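Local coordinates for protein mRNA export factor MEX67 (Candida albicans, PDB 1Q40) that probably exports mRNA from the nucleus, its NTF2-like middle domain pairing with a partner protein chain, at residues S182-F187 and T203-P208. Numbering follows the deposited sequence.
Sequences SFDRTF and TLLIRP
The guanidinium of R207 has S182 CB over one face, 3.5 Å above its plane, and, slightly higher, F183 N, both offset toward the rim; at its edge sits the carboxylate of D184. The grip is side-on: NE reaches D184 OD2 at 2.8 Å, in the guanidinium plane, while NH1 to D184 OD1 is longer at 3.3 Å. Both oxygens are met on the syn side, and the two planes lie 22° apart, so the salt bridge is bidentate but slightly twisted. R207 CG stands between its own N and carbonyl carbon (chi1 52°), which swings the extended chain back over S182 toward D184. On the other face of the sheet, L204 CD1 comes obliquely to the F183 ring, 4.0 Å from F183 CD1, and also touches the aliphatic part of R185, whose NH1 forms a salt bridge with D202. The backbones form an antiparallel hairpin, with S182–R207, D184–L205 and T186–T203 as hydrogen-bonded pairs; L205 N to D184 O is the shortest of the backbone bonds, 2.8 Å and nearly straight at 169°. T186 (also bonded to T137) and T203 turn their hydroxyls to polar side chains of a chain of another protein, which also packs on L205 and R207. Its acidic side chain lies close to D184 OD2; H139 ND1 hydrogen-bonds to OD1, and R207 would be expected to offset the crowded negative charge at this buried interface.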
# COMPACT_ATOMS: atom_id res chain seq x y z
N SER B 182 4.68 -12.19 2.22
CA SER B 182 4.04 -11.12 2.98
C SER B 182 3.09 -10.40 2.04
O SER B 182 3.17 -10.57 0.82
CB SER B 182 5.06 -10.17 3.60
OG SER B 182 5.68 -10.79 4.71
N PHE B 183 2.17 -9.63 2.61
CA PHE B 183 1.13 -8.99 1.82
C PHE B 183 0.44 -7.85 2.55
O PHE B 183 0.50 -7.73 3.79
CB PHE B 183 0.06 -10.01 1.42
CG PHE B 183 -0.89 -10.33 2.53
CD1 PHE B 183 -2.10 -9.63 2.65
CD2 PHE B 183 -0.58 -11.29 3.48
CE1 PHE B 183 -2.98 -9.89 3.70
CE2 PHE B 183 -1.46 -11.57 4.54
CZ PHE B 183 -2.66 -10.88 4.65
N ASP B 184 -0.25 -7.04 1.75
CA ASP B 184 -1.18 -6.02 2.21
C ASP B 184 -2.44 -6.12 1.35
O ASP B 184 -2.35 -6.31 0.15
CB ASP B 184 -0.56 -4.64 2.08
CG ASP B 184 0.91 -4.62 2.50
OD1 ASP B 184 1.18 -4.36 3.70
OD2 ASP B 184 1.85 -4.85 1.68
N ARG B 185 -3.60 -5.97 1.96
CA ARG B 185 -4.85 -6.08 1.25
C ARG B 185 -5.84 -5.01 1.73
O ARG B 185 -6.07 -4.88 2.93
CB ARG B 185 -5.45 -7.47 1.46
CG ARG B 185 -6.52 -7.82 0.44
CD ARG B 185 -6.92 -9.29 0.44
NE ARG B 185 -7.83 -9.57 -0.65
CZ ARG B 185 -8.18 -10.78 -1.07
NH1 ARG B 185 -9.03 -10.91 -2.08
NH2 ARG B 185 -7.67 -11.87 -0.52
N THR B 186 -6.42 -4.29 0.78
CA THR B 186 -7.33 -3.18 1.05
C THR B 186 -8.71 -3.47 0.47
O THR B 186 -8.85 -3.77 -0.71
CB THR B 186 -6.77 -1.88 0.43
OG1 THR B 186 -5.55 -1.53 1.09
CG2 THR B 186 -7.68 -0.68 0.69
N PHE B 187 -9.73 -3.37 1.32
CA PHE B 187 -11.12 -3.52 0.95
C PHE B 187 -11.85 -2.17 1.13
O PHE B 187 -11.66 -1.50 2.14
CB PHE B 187 -11.81 -4.54 1.86
CG PHE B 187 -11.19 -5.92 1.87
CD1 PHE B 187 -11.64 -6.90 1.01
CD2 PHE B 187 -10.18 -6.24 2.78
CE1 PHE B 187 -11.09 -8.18 1.03
CE2 PHE B 187 -9.62 -7.51 2.81
CZ PHE B 187 -10.09 -8.48 1.93
N THR B 203 -7.87 -4.74 -3.38
CA THR B 203 -6.51 -4.75 -3.95
C THR B 203 -5.58 -5.56 -3.04
O THR B 203 -5.48 -5.28 -1.85
CB THR B 203 -5.93 -3.32 -4.15
OG1 THR B 203 -6.09 -2.51 -2.97
CG2 THR B 203 -6.72 -2.57 -5.18
N LEU B 204 -4.90 -6.55 -3.63
CA LEU B 204 -4.00 -7.43 -2.93
C LEU B 204 -2.60 -7.16 -3.44
O LEU B 204 -2.36 -7.22 -4.64
CB LEU B 204 -4.36 -8.89 -3.22
CG LEU B 204 -3.44 -9.99 -2.68
CD1 LEU B 204 -3.25 -9.90 -1.17
CD2 LEU B 204 -3.99 -11.35 -3.04
N LEU B 205 -1.67 -6.87 -2.52
CA LEU B 205 -0.27 -6.68 -2.84
C LEU B 205 0.54 -7.84 -2.26
O LEU B 205 0.43 -8.13 -1.07
CB LEU B 205 0.24 -5.35 -2.28
CG LEU B 205 1.66 -4.95 -2.75
CD1 LEU B 205 1.76 -3.46 -2.91
CD2 LEU B 205 2.75 -5.41 -1.79
N ILE B 206 1.34 -8.47 -3.11
CA ILE B 206 2.16 -9.64 -2.77
C ILE B 206 3.63 -9.23 -2.83
O ILE B 206 4.07 -8.61 -3.80
CB ILE B 206 1.88 -10.77 -3.78
CG1 ILE B 206 0.40 -11.18 -3.75
CG2 ILE B 206 2.78 -11.99 -3.51
CD1 ILE B 206 -0.07 -11.81 -2.43
N ARG B 207 4.38 -9.59 -1.79
CA ARG B 207 5.78 -9.20 -1.62
C ARG B 207 6.58 -10.27 -0.84
O ARG B 207 5.99 -11.22 -0.27
CB ARG B 207 5.88 -7.81 -0.96
CG ARG B 207 5.09 -7.65 0.33
CD ARG B 207 5.10 -6.25 0.91
NE ARG B 207 4.25 -6.13 2.09
CZ ARG B 207 4.65 -6.35 3.34
NH1 ARG B 207 3.78 -6.21 4.34
NH2 ARG B 207 5.90 -6.72 3.61
N PRO B 208 7.91 -10.17 -0.85
CA PRO B 208 8.73 -11.17 -0.15
C PRO B 208 8.37 -11.25 1.34
O PRO B 208 8.06 -10.24 1.98
CB PRO B 208 10.15 -10.67 -0.36
CG PRO B 208 10.08 -9.85 -1.62
CD PRO B 208 8.74 -9.17 -1.53
O HOH W 1 -9.24 -1.40 -2.56